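Local coordinates for protein exported gluconolactonase (Xanthomonas campestris pv. campestris, PDB 3DR2) that probably hydrolyses gluconolactone to gluconate in glucose secondary metabolism, using a calcium ion held in a six-bladed beta-propeller of the SMP-30 family, at residues T201-Q206 and R231-V236; D242-C245 and W251-S254; V262-S265 and L269-H272; L291-T294 and L299-L302. One frame throughout, in Å; residues are numbered along the deposited sequence.

Interaction 1: T201-Q206 and R231-V236; sequences TLYVSQ and RHFASV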
loop_
_atom_site.group_PDB
_atom_site.type_symbol
_atom_site.label_atom_id
_atom_site.label_comp_id
_atom_site.label_asym_id
_atom_site.label_seq_id
_atom_site.Cartn_x
_atom_site.Cartn_y
_atom_site.Cartn_z
ATOM N N THR A 201 9.839 3.844 35.061
ATOM C CA THR A 201 10.601 3.078 34.088
ATOM C C THR A 201 10.043 3.310 32.689
ATOM O O THR A 201 8.835 3.322 32.494
ATOM C CB THR A 201 10.539 1.560 34.397
ATOM O OG1 THR A 201 11.104 1.307 35.689
ATOM C CG2 THR A 201 11.310 0.759 33.346
ATOM N N LEU A 202 10.931 3.521 31.725
ATOM C CA LEU A 202 10.517 3.717 30.339
ATOM C C LEU A 202 11.070 2.529 29.568
ATOM O O LEU A 202 12.273 2.252 29.623
ATOM C CB LEU A 202 11.115 5.003 29.760
ATOM C CG LEU A 202 10.465 5.639 28.517
ATOM C CD1 LEU A 202 11.545 6.239 27.636
ATOM C CD2 LEU A 202 9.659 4.626 27.735
ATOM N N TYR A 203 10.194 1.821 28.860
ATOM C CA TYR A 203 10.609 0.674 28.064
ATOM C C TYR A 203 10.678 1.122 26.611
ATOM O O TYR A 203 9.790 1.826 26.135
ATOM C CB TYR A 203 9.597 -0.465 28.186
ATOM C CG TYR A 203 9.317 -0.920 29.600
ATOM C CD1 TYR A 203 8.199 -0.462 30.290
ATOM C CD2 TYR A 203 10.160 -1.831 30.239
ATOM C CE1 TYR A 203 7.921 -0.899 31.576
ATOM C CE2 TYR A 203 9.891 -2.275 31.527
ATOM C CZ TYR A 203 8.764 -1.805 32.189
ATOM O OH TYR A 203 8.473 -2.254 33.458
ATOM N N VAL A 204 11.735 0.718 25.913
ATOM C CA VAL A 204 11.922 1.079 24.511
ATOM C C VAL A 204 12.525 -0.115 23.794
ATOM O O VAL A 204 13.535 -0.653 24.236
ATOM C CB VAL A 204 12.910 2.259 24.353
ATOM C CG1 VAL A 204 13.020 2.655 22.891
ATOM C CG2 VAL A 204 12.462 3.444 25.195
ATOM N N SER A 205 11.923 -0.544 22.692
ATOM C CA SER A 205 12.499 -1.677 21.982
ATOM C C SER A 205 13.472 -1.173 20.922
ATOM O O SER A 205 13.370 -0.038 20.456
ATOM C CB SER A 205 11.410 -2.542 21.330
ATOM O OG SER A 205 10.751 -1.862 20.276
ATOM N N GLN A 206 14.433 -2.020 20.572
ATOM C CA GLN A 206 15.426 -1.695 19.559
ATOM C C GLN A 206 15.336 -2.848 18.571
ATOM O O GLN A 206 15.509 -4.004 18.951
ATOM C CB GLN A 206 16.832 -1.633 20.177
ATOM C CG GLN A 206 16.999 -0.591 21.274
ATOM C CD GLN A 206 18.438 -0.486 21.762
ATOM O OE1 GLN A 206 19.342 -0.151 20.995
ATOM N NE2 GLN A 206 18.656 -0.782 23.039
ATOM N N ARG A 231 19.261 -0.812 30.625
ATOM C CA ARG A 231 19.399 -2.247 30.853
ATOM C C ARG A 231 18.472 -3.066 29.958
ATOM O O ARG A 231 17.413 -2.592 29.538
ATOM C CB ARG A 231 19.075 -2.564 32.311
ATOM C CG ARG A 231 17.692 -2.079 32.715
ATOM C CD ARG A 231 17.402 -2.300 34.185
ATOM N NE ARG A 231 16.051 -1.871 34.546
ATOM C CZ ARG A 231 15.647 -0.603 34.610
ATOM N NH1 ARG A 231 16.483 0.393 34.337
ATOM N NH2 ARG A 231 14.398 -0.330 34.961
ATOM N N HIS A 232 18.874 -4.302 29.682
ATOM C CA HIS A 232 18.069 -5.201 28.872
ATOM C C HIS A 232 16.895 -5.655 29.726
ATOM O O HIS A 232 17.079 -6.060 30.873
ATOM C CB HIS A 232 18.899 -6.413 28.442
ATOM C CG HIS A 232 18.088 -7.524 27.846
ATOM N ND1 HIS A 232 17.391 -8.432 28.613
ATOM C CD2 HIS A 232 17.871 -7.876 26.556
ATOM C CE1 HIS A 232 16.781 -9.299 27.822
ATOM N NE2 HIS A 232 17.057 -8.984 26.570
ATOM N N PHE A 233 15.688 -5.577 29.172
ATOM C CA PHE A 233 14.498 -5.985 29.902
ATOM C C PHE A 233 14.000 -7.351 29.448
ATOM O O PHE A 233 13.721 -8.221 30.270
ATOM C CB PHE A 233 13.385 -4.943 29.749
ATOM C CG PHE A 233 12.063 -5.386 30.313
ATOM C CD1 PHE A 233 11.054 -5.853 29.474
ATOM C CD2 PHE A 233 11.834 -5.365 31.688
ATOM C CE1 PHE A 233 9.836 -6.294 29.994
ATOM C CE2 PHE A 233 10.615 -5.807 32.220
ATOM C CZ PHE A 233 9.620 -6.270 31.374
ATOM N N ALA A 234 13.880 -7.544 28.139
ATOM C CA ALA A 234 13.420 -8.827 27.638
ATOM C C ALA A 234 13.639 -8.995 26.151
ATOM O O ALA A 234 13.836 -8.027 25.420
ATOM C CB ALA A 234 11.939 -9.020 27.964
ATOM N N SER A 235 13.618 -10.250 25.720
ATOM C CA SER A 235 13.762 -10.600 24.315
ATOM C C SER A 235 12.536 -11.441 24.015
ATOM O O SER A 235 12.134 -12.252 24.848
ATOM C CB SER A 235 15.018 -11.449 24.078
ATOM O OG SER A 235 16.202 -10.735 24.384
ATOM N N VAL A 236 11.915 -11.240 22.861
ATOM C CA VAL A 236 10.759 -12.060 22.524
ATOM C C VAL A 236 11.298 -13.307 21.836
ATOM O O VAL A 236 12.306 -13.251 21.134
ATOM C CB VAL A 236 9.763 -11.330 21.587
ATOM C CG1 VAL A 236 9.101 -10.188 22.339
ATOM C CG2 VAL A 236 10.476 -10.816 20.337
HETATM O O HOH W 1 13.835 1.885 36.004
#
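Y203 drives the edge of its ring into the face of F233 although the two residues sit on strands that are not neighbours: strand 216-223 runs between 201-206 and 226-234 in the same four-stranded blade, and the CA atoms of Y203 and F233 are 7.9 Å apart. The side chains therefore meet over the strand that separates them. Ring planes stand 62° apart with centroids at 4.8 Å, a T-shaped (edge-to-face) stack. The leading atom is Y203 CE2, which lies over one face of the F233 ring, toward its rim, 3.7 Å from both F233 CD2 and F233 CE2. F233 reaches in because its CG is anti to the backbone N (chi1 172°). It also belongs to a classic beta bulge, in which F233 and A234 both face I217 on the intervening strand. T201 CG2 lies over one face of the Y203 ring, toward the rim.

Two residues before F233, R231 extends its chain from CG to NE, and its NH2 comes within 3.7 Å of T201 CG2, an oblique approach. The polar link here is indirect: water 1 accepts from R231 NH2 at an unusually short 2.5 Å and also hydrogen-bonds T201 OG1 at 2.8 Å. The other terminal nitrogen, NH1, is tied to the D229 carbonyl, so two of the guanidinium nitrogens have partners. The contact thus splits into an apolar aromatic pair and a solvent-mediated polar bridge, which implies that strands 201-206 and 226-234, kept apart by strand 216-223, meet through side chains and one water rather than by backbone pairing.

Interaction 2: D242-C245 and W251-S254; sequences DGFC and WLWS. With CA (calcium ion), chain D.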
loop_
_atom_site.group_PDB
_atom_site.type_symbol
_atom_site.label_atom_id
_atom_site.label_comp_id
_atom_site.label_asym_id
_atom_site.label_seq_id
_atom_site.Cartn_x
_atom_site.Cartn_y
_atom_site.Cartn_z
ATOM N N ASP A 242 8.286 -5.157 18.130
ATOM C CA ASP A 242 7.983 -3.901 17.456
ATOM C C ASP A 242 7.315 -2.903 18.394
ATOM O O ASP A 242 7.979 -2.082 19.020
ATOM C CB ASP A 242 7.074 -4.199 16.261
ATOM C CG ASP A 242 7.158 -3.150 15.175
ATOM O OD1 ASP A 242 7.162 -1.945 15.501
ATOM O OD2 ASP A 242 7.193 -3.533 13.984
ATOM N N GLY A 243 5.992 -2.971 18.475
ATOM C CA GLY A 243 5.258 -2.084 19.357
ATOM C C GLY A 243 4.747 -2.885 20.541
ATOM O O GLY A 243 4.611 -4.104 20.451
ATOM N N PHE A 244 4.466 -2.211 21.649
ATOM C CA PHE A 244 3.975 -2.895 22.840
ATOM C C PHE A 244 3.287 -1.915 23.782
ATOM O O PHE A 244 3.357 -0.701 23.587
ATOM C CB PHE A 244 5.143 -3.578 23.557
ATOM C CG PHE A 244 6.296 -2.657 23.848
ATOM C CD1 PHE A 244 6.290 -1.843 24.974
ATOM C CD2 PHE A 244 7.387 -2.602 22.985
ATOM C CE1 PHE A 244 7.357 -0.982 25.240
ATOM C CE2 PHE A 244 8.458 -1.748 23.239
ATOM C CZ PHE A 244 8.442 -0.935 24.368
ATOM N N CYS A 245 2.615 -2.445 24.795
ATOM C CA CYS A 245 1.941 -1.599 25.767
ATOM C C CYS A 245 2.114 -2.180 27.159
ATOM O O CYS A 245 2.546 -3.321 27.316
ATOM C CB CYS A 245 0.450 -1.469 25.434
ATOM S SG CYS A 245 -0.493 -3.010 25.532
ATOM N N TRP A 251 2.267 -5.277 33.680
ATOM C CA TRP A 251 2.652 -6.287 32.704
ATOM C C TRP A 251 2.864 -5.615 31.361
ATOM O O TRP A 251 2.143 -4.688 30.999
ATOM C CB TRP A 251 1.565 -7.347 32.543
ATOM C CG TRP A 251 1.367 -8.236 33.719
ATOM C CD1 TRP A 251 2.077 -8.238 34.887
ATOM C CD2 TRP A 251 0.378 -9.258 33.847
ATOM N NE1 TRP A 251 1.584 -9.201 35.739
ATOM C CE2 TRP A 251 0.541 -9.842 35.124
ATOM C CE3 TRP A 251 -0.635 -9.739 33.006
ATOM C CZ2 TRP A 251 -0.272 -10.883 35.579
ATOM C CZ3 TRP A 251 -1.444 -10.776 33.458
ATOM C CH2 TRP A 251 -1.256 -11.336 34.735
ATOM N N LEU A 252 3.854 -6.098 30.623
ATOM C CA LEU A 252 4.156 -5.553 29.312
ATOM C C LEU A 252 3.728 -6.564 28.248
ATOM O O LEU A 252 4.217 -7.696 28.212
ATOM C CB LEU A 252 5.656 -5.244 29.208
ATOM C CG LEU A 252 6.139 -4.493 27.964
ATOM C CD1 LEU A 252 7.441 -3.782 28.270
ATOM C CD2 LEU A 252 6.309 -5.454 26.802
ATOM N N TRP A 253 2.788 -6.147 27.404
ATOM C CA TRP A 253 2.266 -6.980 26.321
ATOM C C TRP A 253 2.956 -6.501 25.057
ATOM O O TRP A 253 2.730 -5.375 24.603
ATOM C CB TRP A 253 0.748 -6.803 26.200
ATOM C CG TRP A 253 -0.003 -7.107 27.480
ATOM C CD1 TRP A 253 0.189 -6.525 28.700
ATOM C CD2 TRP A 253 -1.052 -8.070 27.658
ATOM N NE1 TRP A 253 -0.670 -7.065 29.628
ATOM C CE2 TRP A 253 -1.444 -8.016 29.017
ATOM C CE3 TRP A 253 -1.698 -8.974 26.802
ATOM C CZ2 TRP A 253 -2.456 -8.833 29.543
ATOM C CZ3 TRP A 253 -2.709 -9.789 27.326
ATOM C CH2 TRP A 253 -3.074 -9.710 28.686
ATOM N N SER A 254 3.784 -7.366 24.483
ATOM C CA SER A 254 4.554 -7.005 23.302
ATOM C C SER A 254 4.289 -7.810 22.049
ATOM O O SER A 254 4.028 -9.012 22.099
ATOM C CB SER A 254 6.044 -7.105 23.625
ATOM O OG SER A 254 6.829 -6.866 22.476
HETATM CA CA CA D . 6.741 0.403 15.265
HETATM O O HOH W 2 6.370 0.492 17.630
HETATM O O HOH W 3 7.207 0.222 12.771
HETATM O O HOH W 4 5.066 2.133 15.249
HETATM O O HOH W 5 4.758 -0.895 15.887
#
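F244 and C245 pair with S254 and W253 in an antiparallel beta hairpin, the innermost two strands of one blade of the six-bladed propeller. The first segment begins at the metal site with D242: its OD1 binds the calcium ion at 2.4 Å, and four waters together with E48, N134 and N191 complete the shell. G243 then carries the chain from the metal toward the hairpin, its carbonyl taking a hydrogen bond from S255 OG. Next comes F244, in a non-hydrogen-bonded position, where F244 CB lies 3.6 Å from S254 CB. With CG lodged between its backbone N and carbonyl carbon (chi1 53°), the F244 ring lies beside L252, whose CD1 and CG are each 4.0 Å from F244 CD1; the two side chains pass at a slant. Strand 201-206 packs against this same group through Y203 and S205.

C245 occupies the hydrogen-bonded position. The C245 N to W253 O bond is 2.9 Å long, and W253 N returns a bond to C245 O at 2.8 Å. The far end of the indole leads away from segment 242-245, where W253 NE1 bonds to D247 OD1. On the face that C245 and W253 share, the thiol reaches the root of the tryptophan rather than stacking flat on its ring: C245 SG rests 4.0 Å from W253 CB.

Interaction 3: V262-S265 and L269-H272; sequences VFDS and LLGH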
loop_
_atom_site.group_PDB
_atom_site.type_symbol
_atom_site.label_atom_id
_atom_site.label_comp_id
_atom_site.label_asym_id
_atom_site.label_seq_id
_atom_site.Cartn_x
_atom_site.Cartn_y
_atom_site.Cartn_z
ATOM N N VAL A 262 3.561 -11.733 26.828
ATOM C CA VAL A 262 3.249 -10.992 28.038
ATOM C C VAL A 262 4.330 -11.241 29.087
ATOM O O VAL A 262 4.639 -12.390 29.413
ATOM C CB VAL A 262 1.875 -11.411 28.606
ATOM C CG1 VAL A 262 1.475 -10.480 29.735
ATOM C CG2 VAL A 262 0.828 -11.386 27.498
ATOM N N PHE A 263 4.913 -10.157 29.592
ATOM C CA PHE A 263 5.958 -10.228 30.610
ATOM C C PHE A 263 5.500 -9.488 31.858
ATOM O O PHE A 263 4.732 -8.533 31.761
ATOM C CB PHE A 263 7.240 -9.541 30.132
ATOM C CG PHE A 263 7.769 -10.048 28.828
ATOM C CD1 PHE A 263 7.305 -9.532 27.624
ATOM C CD2 PHE A 263 8.761 -11.026 28.800
ATOM C CE1 PHE A 263 7.824 -9.978 26.407
ATOM C CE2 PHE A 263 9.285 -11.479 27.593
ATOM C CZ PHE A 263 8.817 -10.955 26.395
ATOM N N ASP A 264 5.966 -9.921 33.028
ATOM C CA ASP A 264 5.616 -9.222 34.254
ATOM C C ASP A 264 6.664 -8.122 34.392
ATOM O O ASP A 264 7.581 -8.046 33.576
ATOM C CB ASP A 264 5.605 -10.177 35.470
ATOM C CG ASP A 264 6.980 -10.730 35.830
ATOM O OD1 ASP A 264 7.026 -11.704 36.617
ATOM O OD2 ASP A 264 8.007 -10.203 35.359
ATOM N N SER A 265 6.537 -7.270 35.402
ATOM C CA SER A 265 7.482 -6.171 35.576
ATOM C C SER A 265 8.927 -6.607 35.815
ATOM O O SER A 265 9.852 -5.808 35.662
ATOM C CB SER A 265 7.022 -5.257 36.713
ATOM O OG SER A 265 6.963 -5.960 37.940
ATOM N N LEU A 269 8.549 -13.979 31.337
ATOM C CA LEU A 269 7.541 -14.295 30.331
ATOM C C LEU A 269 6.398 -15.036 31.017
ATOM O O LEU A 269 6.615 -16.054 31.679
ATOM C CB LEU A 269 8.149 -15.167 29.226
ATOM C CG LEU A 269 7.309 -15.474 27.976
ATOM C CD1 LEU A 269 6.132 -16.370 28.325
ATOM C CD2 LEU A 269 6.834 -14.169 27.356
ATOM N N LEU A 270 5.183 -14.527 30.843
ATOM C CA LEU A 270 3.997 -15.110 31.461
ATOM C C LEU A 270 3.168 -15.969 30.513
ATOM O O LEU A 270 2.448 -16.867 30.951
ATOM C CB LEU A 270 3.121 -13.994 32.039
ATOM C CG LEU A 270 3.829 -13.038 33.006
ATOM C CD1 LEU A 270 2.846 -12.007 33.552
ATOM C CD2 LEU A 270 4.447 -13.842 34.141
ATOM N N GLY A 271 3.265 -15.695 29.217
ATOM C CA GLY A 271 2.501 -16.466 28.255
ATOM C C GLY A 271 2.564 -15.853 26.873
ATOM O O GLY A 271 3.144 -14.786 26.685
ATOM N N HIS A 272 1.939 -16.520 25.912
ATOM C CA HIS A 272 1.944 -16.062 24.529
ATOM C C HIS A 272 0.551 -16.139 23.907
ATOM O O HIS A 272 -0.193 -17.101 24.131
ATOM C CB HIS A 272 2.944 -16.921 23.745
ATOM C CG HIS A 272 3.056 -16.573 22.296
ATOM N ND1 HIS A 272 2.373 -17.254 21.313
ATOM C CD2 HIS A 272 3.801 -15.637 21.658
ATOM C CE1 HIS A 272 2.692 -16.755 20.131
ATOM N NE2 HIS A 272 3.557 -15.774 20.312
#
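V262 holds both backbone hydrogen bonds of this hairpin. Its N donates to G271 O at 3.1 Å, and its carbonyl accepts from L270 N at 2.6 Å, a short bond with an angle of 170° at the hydrogen. Because L270 and G271 both face V262, the strand 269-272 carries a classic beta bulge, and the register slips by one before F263 pairs with L269.

Among the apolar contacts, a CH-pi interaction stands out: L269 CD2 lies over one face of the F263 ring, 4.0 Å from its centroid. The same methyl is 3.5 Å from V262 O. With CG anti to the carbonyl carbon (chi1 -54°), L270 lays its CD1 against D264 CB at 3.8 Å; the two side chains cross at roughly a right angle. W251, and L28 of helix 26-32, also pack against L270.

The polar end of D264 serves the connecting turn, where OD2 accepts from Q268 N. In chemical terms, V262 spends both its N-H and its C=O on the bulged strand and L269 covers the F263 ring, while D264 offers its CB to L270 and its carboxylate to the turn.

Interaction 4: L291-T294 and L299-L302; sequences LFIT and LWML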
loop_
_atom_site.group_PDB
_atom_site.type_symbol
_atom_site.label_atom_id
_atom_site.label_comp_id
_atom_site.label_asym_id
_atom_site.label_seq_id
_atom_site.Cartn_x
_atom_site.Cartn_y
_atom_site.Cartn_z
ATOM N N LEU A 291 -7.925 -6.240 24.199
ATOM C CA LEU A 291 -6.577 -6.051 23.676
ATOM C C LEU A 291 -6.653 -6.002 22.157
ATOM O O LEU A 291 -7.116 -6.951 21.527
ATOM C CB LEU A 291 -5.671 -7.213 24.086
ATOM C CG LEU A 291 -4.275 -7.212 23.456
ATOM C CD1 LEU A 291 -3.410 -6.138 24.115
ATOM C CD2 LEU A 291 -3.643 -8.588 23.621
ATOM N N PHE A 292 -6.202 -4.893 21.577
ATOM C CA PHE A 292 -6.198 -4.728 20.128
ATOM C C PHE A 292 -4.780 -4.997 19.617
ATOM O O PHE A 292 -3.797 -4.525 20.199
ATOM C CB PHE A 292 -6.631 -3.308 19.760
ATOM C CG PHE A 292 -8.047 -2.985 20.152
ATOM C CD1 PHE A 292 -9.093 -3.211 19.265
ATOM C CD2 PHE A 292 -8.335 -2.471 21.412
ATOM C CE1 PHE A 292 -10.412 -2.928 19.627
ATOM C CE2 PHE A 292 -9.651 -2.185 21.785
ATOM C CZ PHE A 292 -10.689 -2.416 20.886
ATOM N N ILE A 293 -4.681 -5.754 18.527
ATOM C CA ILE A 293 -3.386 -6.109 17.947
ATOM C C ILE A 293 -3.366 -5.838 16.445
ATOM O O ILE A 293 -4.295 -6.209 15.733
ATOM C CB ILE A 293 -3.092 -7.607 18.159
ATOM C CG1 ILE A 293 -3.307 -7.987 19.625
ATOM C CG2 ILE A 293 -1.662 -7.925 17.728
ATOM C CD1 ILE A 293 -3.217 -9.478 19.874
ATOM N N THR A 294 -2.308 -5.183 15.966
ATOM C CA THR A 294 -2.179 -4.894 14.537
ATOM C C THR A 294 -1.130 -5.811 13.923
ATOM O O THR A 294 -0.191 -6.232 14.599
ATOM C CB THR A 294 -1.747 -3.436 14.280
ATOM O OG1 THR A 294 -0.614 -3.118 15.100
ATOM C CG2 THR A 294 -2.891 -2.477 14.583
ATOM N N LEU A 299 -6.352 -6.102 11.895
ATOM C CA LEU A 299 -6.557 -5.473 13.190
ATOM C C LEU A 299 -7.289 -6.605 13.921
ATOM O O LEU A 299 -8.403 -6.976 13.540
ATOM C CB LEU A 299 -7.467 -4.246 13.096
ATOM C CG LEU A 299 -7.419 -3.204 14.225
ATOM C CD1 LEU A 299 -8.837 -2.853 14.626
ATOM C CD2 LEU A 299 -6.632 -3.692 15.431
ATOM N N TRP A 300 -6.647 -7.184 14.927
ATOM C CA TRP A 300 -7.262 -8.269 15.689
ATOM C C TRP A 300 -7.653 -7.755 17.068
ATOM O O TRP A 300 -7.196 -6.697 17.500
ATOM C CB TRP A 300 -6.282 -9.429 15.855
ATOM C CG TRP A 300 -5.775 -10.021 14.571
ATOM C CD1 TRP A 300 -6.495 -10.714 13.637
ATOM C CD2 TRP A 300 -4.418 -10.012 14.105
ATOM N NE1 TRP A 300 -5.669 -11.145 12.623
ATOM C CE2 TRP A 300 -4.390 -10.727 12.885
ATOM C CE3 TRP A 300 -3.224 -9.474 14.603
ATOM C CZ2 TRP A 300 -3.212 -10.918 12.155
ATOM C CZ3 TRP A 300 -2.050 -9.664 13.877
ATOM C CH2 TRP A 300 -2.057 -10.382 12.666
ATOM N N MET A 301 -8.499 -8.504 17.769
ATOM C CA MET A 301 -8.901 -8.093 19.107
ATOM C C MET A 301 -9.154 -9.296 20.002
ATOM O O MET A 301 -9.707 -10.302 19.563
ATOM C CB MET A 301 -10.158 -7.214 19.058
ATOM C CG MET A 301 -10.556 -6.615 20.415
ATOM S SD MET A 301 -11.787 -7.597 21.364
ATOM C CE MET A 301 -13.262 -7.187 20.433
ATOM N N LEU A 302 -8.726 -9.183 21.255
ATOM C CA LEU A 302 -8.903 -10.245 22.238
ATOM C C LEU A 302 -9.752 -9.691 23.378
ATOM O O LEU A 302 -9.283 -8.884 24.184
ATOM C CB LEU A 302 -7.545 -10.703 22.780
ATOM C CG LEU A 302 -7.568 -11.965 23.648
ATOM C CD1 LEU A 302 -8.000 -13.148 22.802
ATOM C CD2 LEU A 302 -6.187 -12.219 24.240
#
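F292 and M301 lie side by side on an antiparallel hairpin, in a non-hydrogen-bonded pair whose CA atoms are 4.4 Å apart. Starting from M301 CB, the side chain first meets L291 O at 3.9 Å and the F292 ring at CD1. The next atom, CG, is anti to the backbone N (chi1 -174°), which sets it over one face of the F292 ring, toward the rim, in a CH-pi contact 4.1 Å from the centroid. From there the chain bends at both following torsions, and SD and CE lead beyond the ring.

The other pairs alternate with this one. L291 with L302 and I293 with W300 each exchange two backbone hydrogen bonds, the shortest being W300 N to I293 O at 2.7 Å. On the face carrying these four side chains, I293 CG2 meets the edge of the indole in its plane, 3.8 Å from W300 CE3. On the other face, with F292 and M301, L299 CD2 touches T294 CG2 at 4.0 Å and also comes to 3.4 Å from I293 O. T294 OG1 is hydrogen-bonded to S280 OG.

Strands 281-284 and 38-41 flank the hairpin, so this blade joins an early strand of the chain to its last ones. L59 and W61 of strand 58-63 pack on the F292, T294 and L299 face, while I273 of strand 269-274 meets L291 and L302 on the other.

Overall arrangement
The four contacts follow one another along the chain and around the propeller. Interactions 2 and 3 share a blade: L252 N bonds to F263 O at 2.8 Å, joining the two hairpins edge to edge. Interaction 1 belongs to the preceding blade and touches both, with S205 OG probably bonded to D242 O at 3.1 Å and A234 CB packing on F263 CE2 at 3.6 Å. Interaction 4 reaches this group through W253 CE3, 3.7 Å from L291 CD2, and does not touch interactions 1 or 3. Calcium is bound directly in interaction 2; the side chain of Y203 in interaction 1 lies about 11 Å from a bound calcium, that of T294 in interaction 4 about 8 Å.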